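Local structure of translation initiation factor eIF-2B (Pyrococcus horikoshii, 1VB5) at residues 111-119 with 197-207; 2-13 with 47-58. The protein probably takes part in exchanging GDP for GTP on initiation factor 2 during the start of translation. All coordinates share one frame; numbering follows the deposited sequence.

Contact 1 of 2, residues 111-119 with 197-207; sequences DVIITHSFS and KAGTYLLALAC
H116 and S117 face the K197-T200 turn, a type II beta turn leading into helix 200-207; the axes of strand 111-115 and that helix run at 143° and come within 10.6 Å. A chi1 of 175° swings the H116 imidazole out to the turn, where NE2 donates to A198 O at 2.9 Å, near the ring plane but from above the carbonyl plane. ND1 is hydrogen-bonded to T141, which fixes the ring's rotation. G199 suits the turn because a side chain there would run into H116 NE2 and the preceding carbonyl. T200 OG1 donates to K197 O at 2.7 Å, on a lone pair in the carbonyl plane. S117 CB packs on K197 CB at 3.6 Å, and E148 OE2 is hydrogen-bonded to S117 OG and salt-bridged to K197 NZ. Farther along the helix, I114 CG2 touches L203 CD2 at 4.4 Å and C207 SG at 4.3 Å; the sulfur is in a disulfide with C175. A leucine in place of H116 would probably leave A198 O and T141 without their mate. Bonded at both ring nitrogens, the buried histidine ties the K197-T200 turn to T141, at the end of strand 136-141 of the mixed sheet.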
loop_
_atom_site.group_PDB
_atom_site.type_symbol
_atom_site.label_atom_id
_atom_site.label_comp_id
_atom_site.label_asym_id
_atom_site.label_seq_id
_atom_site.Cartn_x
_atom_site.Cartn_y
_atom_site.Cartn_z
ATOM N N ASP B 111 -16.037 -4.488 17.773
ATOM C CA ASP B 111 -15.511 -3.929 16.527
ATOM C C ASP B 111 -14.040 -4.261 16.294
ATOM O O ASP B 111 -13.270 -4.473 17.233
ATOM C CB ASP B 111 -15.619 -2.398 16.520
ATOM C CG ASP B 111 -16.851 -1.879 15.793
ATOM O OD1 ASP B 111 -17.346 -2.540 14.853
ATOM O OD2 ASP B 111 -17.305 -0.773 16.151
ATOM N N VAL B 112 -13.664 -4.305 15.022
ATOM C CA VAL B 112 -12.281 -4.496 14.625
ATOM C C VAL B 112 -12.090 -3.277 13.732
ATOM O O VAL B 112 -12.616 -3.219 12.623
ATOM C CB VAL B 112 -12.060 -5.780 13.820
ATOM C CG1 VAL B 112 -10.631 -5.794 13.266
ATOM C CG2 VAL B 112 -12.275 -7.001 14.723
ATOM N N ILE B 113 -11.482 -2.277 14.273
ATOM C CA ILE B 113 -11.257 -1.013 13.579
ATOM C C ILE B 113 -9.966 -0.996 12.764
ATOM O O ILE B 113 -8.896 -1.299 13.282
ATOM C CB ILE B 113 -11.193 0.155 14.589
ATOM C CG1 ILE B 113 -12.423 0.126 15.502
ATOM C CG2 ILE B 113 -11.106 1.486 13.852
ATOM C CD1 ILE B 113 -12.309 1.058 16.709
ATOM N N ILE B 114 -10.067 -0.647 11.488
ATOM C CA ILE B 114 -8.879 -0.573 10.652
ATOM C C ILE B 114 -8.654 0.893 10.333
ATOM O O ILE B 114 -9.611 1.645 10.109
ATOM C CB ILE B 114 -9.033 -1.385 9.337
ATOM C CG1 ILE B 114 -7.707 -1.384 8.574
ATOM C CG2 ILE B 114 -10.129 -0.791 8.472
ATOM C CD1 ILE B 114 -7.629 -2.426 7.464
ATOM N N THR B 115 -7.392 1.307 10.337
ATOM C CA THR B 115 -7.058 2.692 10.058
ATOM C C THR B 115 -5.746 2.743 9.288
ATOM O O THR B 115 -5.089 1.716 9.102
ATOM C CB THR B 115 -6.944 3.518 11.380
ATOM O OG1 THR B 115 -6.831 4.915 11.068
ATOM C CG2 THR B 115 -5.734 3.075 12.195
ATOM N N HIS B 116 -5.367 3.939 8.850
ATOM C CA HIS B 116 -4.152 4.133 8.064
ATOM C C HIS B 116 -3.470 5.418 8.523
ATOM O O HIS B 116 -4.140 6.378 8.897
ATOM C CB HIS B 116 -4.530 4.206 6.571
ATOM C CG HIS B 116 -3.389 4.532 5.655
ATOM N ND1 HIS B 116 -2.225 3.796 5.619
ATOM C CD2 HIS B 116 -3.246 5.507 4.726
ATOM C CE1 HIS B 116 -1.413 4.305 4.710
ATOM N NE2 HIS B 116 -2.008 5.343 4.152
ATOM N N SER B 117 -2.140 5.415 8.515
ATOM C CA SER B 117 -1.343 6.564 8.932
ATOM C C SER B 117 -1.600 6.949 10.398
ATOM O O SER B 117 -2.138 6.156 11.170
ATOM C CB SER B 117 -1.631 7.754 8.018
ATOM O OG SER B 117 -0.706 8.800 8.244
ATOM N N PHE B 118 -1.204 8.164 10.774
ATOM C CA PHE B 118 -1.393 8.645 12.140
ATOM C C PHE B 118 -2.245 9.905 12.193
ATOM O O PHE B 118 -2.013 10.862 11.456
ATOM C CB PHE B 118 -0.046 8.939 12.814
ATOM C CG PHE B 118 -0.182 9.524 14.207
ATOM C CD1 PHE B 118 -0.595 8.730 15.271
ATOM C CD2 PHE B 118 0.047 10.882 14.432
ATOM C CE1 PHE B 118 -0.785 9.274 16.546
ATOM C CE2 PHE B 118 -0.138 11.443 15.702
ATOM C CZ PHE B 118 -0.558 10.635 16.763
ATOM N N SER B 119 -3.232 9.889 13.080
ATOM C CA SER B 119 -4.133 11.016 13.279
ATOM C C SER B 119 -4.425 11.118 14.771
ATOM O O SER B 119 -5.018 10.203 15.343
ATOM C CB SER B 119 -5.438 10.788 12.522
ATOM O OG SER B 119 -6.457 11.648 13.000
ATOM N N LYS B 197 -3.366 10.991 3.950
ATOM C CA LYS B 197 -2.154 10.248 3.632
ATOM C C LYS B 197 -2.366 9.324 2.424
ATOM O O LYS B 197 -3.390 8.646 2.317
ATOM C CB LYS B 197 -1.719 9.422 4.847
ATOM C CG LYS B 197 -0.417 8.658 4.645
ATOM C CD LYS B 197 0.774 9.608 4.557
ATOM C CE LYS B 197 2.021 8.890 4.027
ATOM N NZ LYS B 197 2.337 7.663 4.816
ATOM N N ALA B 198 -1.393 9.315 1.518
ATOM C CA ALA B 198 -1.450 8.477 0.328
ATOM C C ALA B 198 -1.770 7.044 0.736
ATOM O O ALA B 198 -1.151 6.498 1.651
ATOM C CB ALA B 198 -0.119 8.527 -0.402
ATOM N N GLY B 199 -2.737 6.437 0.054
ATOM C CA GLY B 199 -3.120 5.078 0.381
ATOM C C GLY B 199 -4.528 4.983 0.955
ATOM O O GLY B 199 -5.156 3.922 0.890
ATOM N N THR B 200 -5.023 6.087 1.517
ATOM C CA THR B 200 -6.359 6.125 2.109
ATOM C C THR B 200 -7.404 5.766 1.055
ATOM O O THR B 200 -8.380 5.071 1.342
ATOM C CB THR B 200 -6.683 7.536 2.677
ATOM O OG1 THR B 200 -5.670 7.920 3.617
ATOM C CG2 THR B 200 -8.037 7.530 3.369
ATOM N N TYR B 201 -7.187 6.247 -0.165
ATOM C CA TYR B 201 -8.086 5.978 -1.283
ATOM C C TYR B 201 -8.204 4.464 -1.495
ATOM O O TYR B 201 -9.305 3.930 -1.653
ATOM C CB TYR B 201 -7.537 6.664 -2.543
ATOM C CG TYR B 201 -8.248 6.327 -3.842
ATOM C CD1 TYR B 201 -9.618 6.558 -4.001
ATOM C CD2 TYR B 201 -7.537 5.806 -4.927
ATOM C CE1 TYR B 201 -10.263 6.280 -5.213
ATOM C CE2 TYR B 201 -8.171 5.523 -6.141
ATOM C CZ TYR B 201 -9.528 5.764 -6.280
ATOM O OH TYR B 201 -10.147 5.506 -7.483
ATOM N N LEU B 202 -7.068 3.771 -1.482
ATOM C CA LEU B 202 -7.072 2.319 -1.677
ATOM C C LEU B 202 -7.828 1.637 -0.547
ATOM O O LEU B 202 -8.556 0.670 -0.770
ATOM C CB LEU B 202 -5.640 1.777 -1.737
ATOM C CG LEU B 202 -4.745 2.435 -2.789
ATOM C CD1 LEU B 202 -3.338 1.841 -2.727
ATOM C CD2 LEU B 202 -5.363 2.241 -4.164
ATOM N N LEU B 203 -7.655 2.138 0.671
ATOM C CA LEU B 203 -8.349 1.556 1.813
ATOM C C LEU B 203 -9.843 1.750 1.568
ATOM O O LEU B 203 -10.648 0.841 1.786
ATOM C CB LEU B 203 -7.954 2.270 3.112
ATOM C CG LEU B 203 -8.031 1.518 4.446
ATOM C CD1 LEU B 203 -8.187 2.507 5.590
ATOM C CD2 LEU B 203 -9.174 0.550 4.439
ATOM N N ALA B 204 -10.201 2.946 1.107
ATOM C CA ALA B 204 -11.598 3.277 0.844
ATOM C C ALA B 204 -12.188 2.345 -0.212
ATOM O O ALA B 204 -13.311 1.865 -0.065
ATOM C CB ALA B 204 -11.718 4.738 0.393
ATOM N N LEU B 205 -11.432 2.079 -1.272
ATOM C CA LEU B 205 -11.928 1.199 -2.330
ATOM C C LEU B 205 -12.147 -0.221 -1.833
ATOM O O LEU B 205 -13.180 -0.824 -2.106
ATOM C CB LEU B 205 -10.955 1.179 -3.518
ATOM C CG LEU B 205 -10.797 2.490 -4.302
ATOM C CD1 LEU B 205 -9.725 2.321 -5.386
ATOM C CD2 LEU B 205 -12.130 2.877 -4.926
ATOM N N ALA B 206 -11.179 -0.753 -1.092
ATOM C CA ALA B 206 -11.278 -2.122 -0.586
ATOM C C ALA B 206 -12.420 -2.306 0.401
ATOM O O ALA B 206 -13.138 -3.309 0.375
ATOM C CB ALA B 206 -9.960 -2.529 0.075
ATOM N N CYS B 207 -12.584 -1.339 1.292
ATOM C CA CYS B 207 -13.641 -1.435 2.279
ATOM C C CYS B 207 -15.033 -1.322 1.625
ATOM O O CYS B 207 -15.993 -1.950 2.080
ATOM C CB CYS B 207 -13.401 -0.376 3.364
ATOM S SG CYS B 207 -12.117 -0.796 4.614
#

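Contact 2 of 2, residues 2-13 with 47-58; sequences LPERVLEILREM and AIMELREEVVKV
L2 pushes its branched end against the carboxylate of E50, an odd pairing of an apolar and a charged side chain that lie antiparallel alongside one another. E50 OE1 comes within 3.1 Å of L2 CG, so the hydrocarbon lies along a group that would prefer water; this end of the contact borders solvent. L2 also sends CD2 to A47 CB at 4.1 Å, where a small alanine lets the chain end come close. Further along, a chi1 of -175° carries L51 CD1 to helix 4-13, where it meets V6 CG1 tip to tip at 3.8 Å and L10 CD2 at 4.2 Å. L10 CD1 lies across the aliphatic part of E54, 3.9 Å from its CB, while the E54 carboxylate turns to K57 in a salt bridge. At the far end M13, bent at its last torsion, brings CE to V58 CG2 at 3.5 Å; a flexible thioether suits a position beside a rigid beta-branched valine. F32 of helix 21-38 touches L51, and L65 of helix 63-71 touches V58. Crossing at 18° with axes 10.1 Å apart, helices 4-13 and 47-58 pack side by side and nearly parallel, as in an alpha-helical bundle, here in the N-terminal part of the chain.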
loop_
_atom_site.group_PDB
_atom_site.type_symbol
_atom_site.label_atom_id
_atom_site.label_comp_id
_atom_site.label_asym_id
_atom_site.label_seq_id
_atom_site.Cartn_x
_atom_site.Cartn_y
_atom_site.Cartn_z
ATOM N N LEU B 2 10.879 38.189 8.486
ATOM C CA LEU B 2 10.251 37.785 9.778
ATOM C C LEU B 2 11.304 37.479 10.837
ATOM O O LEU B 2 12.452 37.181 10.512
ATOM C CB LEU B 2 9.372 36.545 9.581
ATOM C CG LEU B 2 8.154 36.650 8.662
ATOM C CD1 LEU B 2 7.466 35.295 8.585
ATOM C CD2 LEU B 2 7.194 37.706 9.187
ATOM N N PRO B 3 10.919 37.544 12.124
ATOM C CA PRO B 3 11.818 37.272 13.250
ATOM C C PRO B 3 12.476 35.900 13.120
ATOM O O PRO B 3 11.980 35.028 12.403
ATOM C CB PRO B 3 10.886 37.338 14.457
ATOM C CG PRO B 3 9.863 38.343 14.033
ATOM C CD PRO B 3 9.583 37.936 12.607
ATOM N N GLU B 4 13.585 35.710 13.825
ATOM C CA GLU B 4 14.300 34.442 13.781
ATOM C C GLU B 4 13.506 33.342 14.480
ATOM O O GLU B 4 13.460 32.205 14.007
ATOM C CB GLU B 4 15.681 34.593 14.430
ATOM C CG GLU B 4 16.538 33.333 14.392
ATOM C CD GLU B 4 16.602 32.701 13.009
ATOM O OE1 GLU B 4 16.872 33.426 12.026
ATOM O OE2 GLU B 4 16.387 31.474 12.908
ATOM N N ARG B 5 12.881 33.680 15.604
ATOM C CA ARG B 5 12.089 32.705 16.344
ATOM C C ARG B 5 10.975 32.141 15.464
ATOM O O ARG B 5 10.717 30.937 15.472
ATOM C CB ARG B 5 11.478 33.341 17.592
ATOM C CG ARG B 5 12.451 33.577 18.737
ATOM C CD ARG B 5 11.729 34.223 19.914
ATOM N NE ARG B 5 12.568 34.348 21.104
ATOM C CZ ARG B 5 13.711 35.027 21.155
ATOM N NH1 ARG B 5 14.170 35.652 20.077
ATOM N NH2 ARG B 5 14.395 35.086 22.292
ATOM N N VAL B 6 10.319 33.017 14.708
ATOM C CA VAL B 6 9.236 32.600 13.825
ATOM C C VAL B 6 9.772 31.710 12.707
ATOM O O VAL B 6 9.236 30.630 12.454
ATOM C CB VAL B 6 8.517 33.820 13.197
ATOM C CG1 VAL B 6 7.463 33.351 12.199
ATOM C CG2 VAL B 6 7.867 34.656 14.291
ATOM N N LEU B 7 10.831 32.168 12.045
ATOM C CA LEU B 7 11.439 31.408 10.960
ATOM C C LEU B 7 11.897 30.027 11.419
ATOM O O LEU B 7 11.920 29.083 10.630
ATOM C CB LEU B 7 12.631 32.167 10.374
ATOM C CG LEU B 7 12.310 33.414 9.550
ATOM C CD1 LEU B 7 13.604 34.036 9.045
ATOM C CD2 LEU B 7 11.413 33.042 8.382
ATOM N N GLU B 8 12.264 29.909 12.692
ATOM C CA GLU B 8 12.717 28.628 13.213
ATOM C C GLU B 8 11.541 27.683 13.432
ATOM O O GLU B 8 11.675 26.471 13.268
ATOM C CB GLU B 8 13.485 28.813 14.525
ATOM C CG GLU B 8 14.180 27.540 14.997
ATOM C CD GLU B 8 15.053 26.914 13.910
ATOM O OE1 GLU B 8 15.988 27.594 13.426
ATOM O OE2 GLU B 8 14.803 25.744 13.539
ATOM N N ILE B 9 10.393 28.236 13.810
ATOM C CA ILE B 9 9.212 27.412 14.022
ATOM C C ILE B 9 8.741 26.926 12.655
ATOM O O ILE B 9 8.268 25.797 12.517
ATOM C CB ILE B 9 8.071 28.202 14.709
ATOM C CG1 ILE B 9 8.537 28.714 16.076
ATOM C CG2 ILE B 9 6.851 27.303 14.887
ATOM C CD1 ILE B 9 7.507 29.565 16.805
ATOM N N LEU B 10 8.878 27.782 11.645
ATOM C CA LEU B 10 8.479 27.420 10.292
ATOM C C LEU B 10 9.288 26.202 9.844
ATOM O O LEU B 10 8.748 25.277 9.235
ATOM C CB LEU B 10 8.706 28.592 9.331
ATOM C CG LEU B 10 7.756 29.789 9.476
ATOM C CD1 LEU B 10 8.125 30.874 8.473
ATOM C CD2 LEU B 10 6.322 29.335 9.250
ATOM N N ARG B 11 10.582 26.208 10.159
ATOM C CA ARG B 11 11.460 25.097 9.804
ATOM C C ARG B 11 11.038 23.847 10.567
ATOM O O ARG B 11 10.917 22.767 9.989
ATOM C CB ARG B 11 12.920 25.417 10.150
ATOM C CG ARG B 11 13.497 26.632 9.448
ATOM C CD ARG B 11 15.003 26.739 9.680
ATOM N NE ARG B 11 15.559 27.960 9.099
ATOM C CZ ARG B 11 15.660 29.123 9.740
ATOM N NH1 ARG B 11 15.251 29.235 10.997
ATOM N NH2 ARG B 11 16.163 30.180 9.115
ATOM N N GLU B 12 10.817 23.999 11.869
ATOM C CA GLU B 12 10.418 22.876 12.709
ATOM C C GLU B 12 9.159 22.193 12.172
ATOM O O GLU B 12 9.029 20.968 12.230
ATOM C CB GLU B 12 10.189 23.351 14.143
ATOM C CG GLU B 12 9.946 22.225 15.135
ATOM C CD GLU B 12 9.926 22.709 16.577
ATOM O OE1 GLU B 12 9.755 21.864 17.485
ATOM O OE2 GLU B 12 10.082 23.934 16.802
ATOM N N MET B 13 8.232 22.987 11.646
ATOM C CA MET B 13 6.996 22.441 11.100
ATOM C C MET B 13 7.299 21.712 9.796
ATOM O O MET B 13 6.764 20.635 9.529
ATOM C CB MET B 13 5.987 23.562 10.825
ATOM C CG MET B 13 5.646 24.425 12.035
ATOM S SD MET B 13 4.348 25.636 11.687
ATOM C CE MET B 13 5.153 26.650 10.507
ATOM N N ALA B 47 3.613 41.841 8.627
ATOM C CA ALA B 47 4.210 40.599 9.102
ATOM C C ALA B 47 3.159 39.495 9.163
ATOM O O ALA B 47 3.444 38.339 8.860
ATOM C CB ALA B 47 4.823 40.805 10.470
ATOM N N ILE B 48 1.944 39.856 9.562
ATOM C CA ILE B 48 0.858 38.890 9.652
ATOM C C ILE B 48 0.472 38.415 8.250
ATOM O O ILE B 48 0.133 37.249 8.046
ATOM C CB ILE B 48 -0.372 39.504 10.359
ATOM C CG1 ILE B 48 0.009 39.907 11.789
ATOM C CG2 ILE B 48 -1.517 38.502 10.391
ATOM C CD1 ILE B 48 -1.105 40.579 12.564
ATOM N N MET B 49 0.533 39.326 7.286
ATOM C CA MET B 49 0.208 39.001 5.901
ATOM C C MET B 49 1.224 38.001 5.364
ATOM O O MET B 49 0.870 37.053 4.664
ATOM C CB MET B 49 0.240 40.266 5.041
ATOM C CG MET B 49 -0.843 41.273 5.369
ATOM S SD MET B 49 -2.444 40.789 4.714
ATOM C CE MET B 49 -2.537 41.865 3.274
ATOM N N GLU B 50 2.490 38.224 5.699
ATOM C CA GLU B 50 3.560 37.349 5.249
ATOM C C GLU B 50 3.502 35.991 5.941
ATOM O O GLU B 50 3.696 34.960 5.301
ATOM C CB GLU B 50 4.923 38.008 5.499
ATOM C CG GLU B 50 6.102 37.202 4.967
ATOM C CD GLU B 50 7.412 37.972 5.007
ATOM O OE1 GLU B 50 7.857 38.344 6.115
ATOM O OE2 GLU B 50 7.998 38.206 3.926
ATOM N N LEU B 51 3.237 35.990 7.246
ATOM C CA LEU B 51 3.161 34.737 7.987
ATOM C C LEU B 51 1.957 33.923 7.514
ATOM O O LEU B 51 2.011 32.695 7.470
ATOM C CB LEU B 51 3.065 34.999 9.493
ATOM C CG LEU B 51 3.108 33.742 10.369
ATOM C CD1 LEU B 51 4.335 32.911 10.013
ATOM C CD2 LEU B 51 3.136 34.131 11.840
ATOM N N ARG B 52 0.873 34.609 7.164
ATOM C CA ARG B 52 -0.324 33.940 6.664
ATOM C C ARG B 52 0.070 33.052 5.487
ATOM O O ARG B 52 -0.357 31.900 5.381
ATOM C CB ARG B 52 -1.348 34.964 6.171
ATOM C CG ARG B 52 -2.397 35.383 7.180
ATOM C CD ARG B 52 -3.421 36.287 6.511
ATOM N NE ARG B 52 -4.570 36.550 7.372
ATOM C CZ ARG B 52 -5.639 37.248 7.000
ATOM N NH1 ARG B 52 -5.711 37.758 5.778
ATOM N NH2 ARG B 52 -6.636 37.439 7.855
ATOM N N GLU B 53 0.896 33.609 4.608
ATOM C CA GLU B 53 1.350 32.909 3.417
ATOM C C GLU B 53 2.353 31.798 3.714
ATOM O O GLU B 53 2.220 30.688 3.202
ATOM C CB GLU B 53 1.949 33.916 2.440
ATOM C CG GLU B 53 2.171 33.377 1.046
ATOM C CD GLU B 53 2.276 34.484 0.017
ATOM O OE1 GLU B 53 2.530 34.174 -1.169
ATOM O OE2 GLU B 53 2.098 35.662 0.396
ATOM N N GLU B 54 3.348 32.090 4.544
ATOM C CA GLU B 54 4.362 31.100 4.890
ATOM C C GLU B 54 3.780 29.895 5.624
ATOM O O GLU B 54 4.211 28.765 5.409
ATOM C CB GLU B 54 5.456 31.740 5.751
ATOM C CG GLU B 54 6.210 32.861 5.056
ATOM C CD GLU B 54 6.786 32.431 3.720
ATOM O OE1 GLU B 54 7.574 31.461 3.693
ATOM O OE2 GLU B 54 6.449 33.064 2.696
ATOM N N VAL B 55 2.808 30.142 6.495
ATOM C CA VAL B 55 2.176 29.072 7.257
ATOM C C VAL B 55 1.447 28.101 6.333
ATOM O O VAL B 55 1.520 26.889 6.513
ATOM C CB VAL B 55 1.174 29.643 8.284
ATOM C CG1 VAL B 55 0.440 28.515 8.980
ATOM C CG2 VAL B 55 1.913 30.484 9.310
ATOM N N VAL B 56 0.746 28.641 5.344
ATOM C CA VAL B 56 0.016 27.821 4.390
ATOM C C VAL B 56 0.979 27.056 3.479
ATOM O O VAL B 56 0.686 25.933 3.067
ATOM C CB VAL B 56 -0.938 28.693 3.534
ATOM C CG1 VAL B 56 -1.492 27.890 2.370
ATOM C CG2 VAL B 56 -2.088 29.198 4.402
ATOM N N LYS B 57 2.131 27.660 3.177
ATOM C CA LYS B 57 3.134 27.026 2.318
ATOM C C LYS B 57 3.769 25.799 2.967
ATOM O O LYS B 57 4.289 24.925 2.272
ATOM C CB LYS B 57 4.244 28.015 1.951
ATOM C CG LYS B 57 3.838 29.092 0.963
ATOM C CD LYS B 57 5.019 30.004 0.661
ATOM C CE LYS B 57 4.616 31.184 -0.213
ATOM N NZ LYS B 57 5.740 32.159 -0.370
ATOM N N VAL B 58 3.737 25.736 4.293
ATOM C CA VAL B 58 4.315 24.602 5.003
ATOM C C VAL B 58 3.751 23.299 4.435
ATOM O O VAL B 58 4.492 22.347 4.190
ATOM C CB VAL B 58 4.012 24.681 6.511
ATOM C CG1 VAL B 58 4.501 23.426 7.217
ATOM C CG2 VAL B 58 4.684 25.908 7.097
#

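The two contacts lie on opposite sides of the chain's centre, their own centres about 32 Å apart, and share no helix or strand. Contact 1 belongs to the core: it joins a central strand of the mixed sheet to a helix, and its buried polar groups are matched by directed hydrogen bonds. Contact 2 is only partly buried and holds two helices together mostly by apolar side chains, with an acidic side chain beside a leucine at one end; its salt bridges stay within one helix or reach helix 21-38 (E12 with K27). Helix 200-209 of contact 1 also packs on the second subunit, whereas the segments of contact 2 touch no other chain of the assembly.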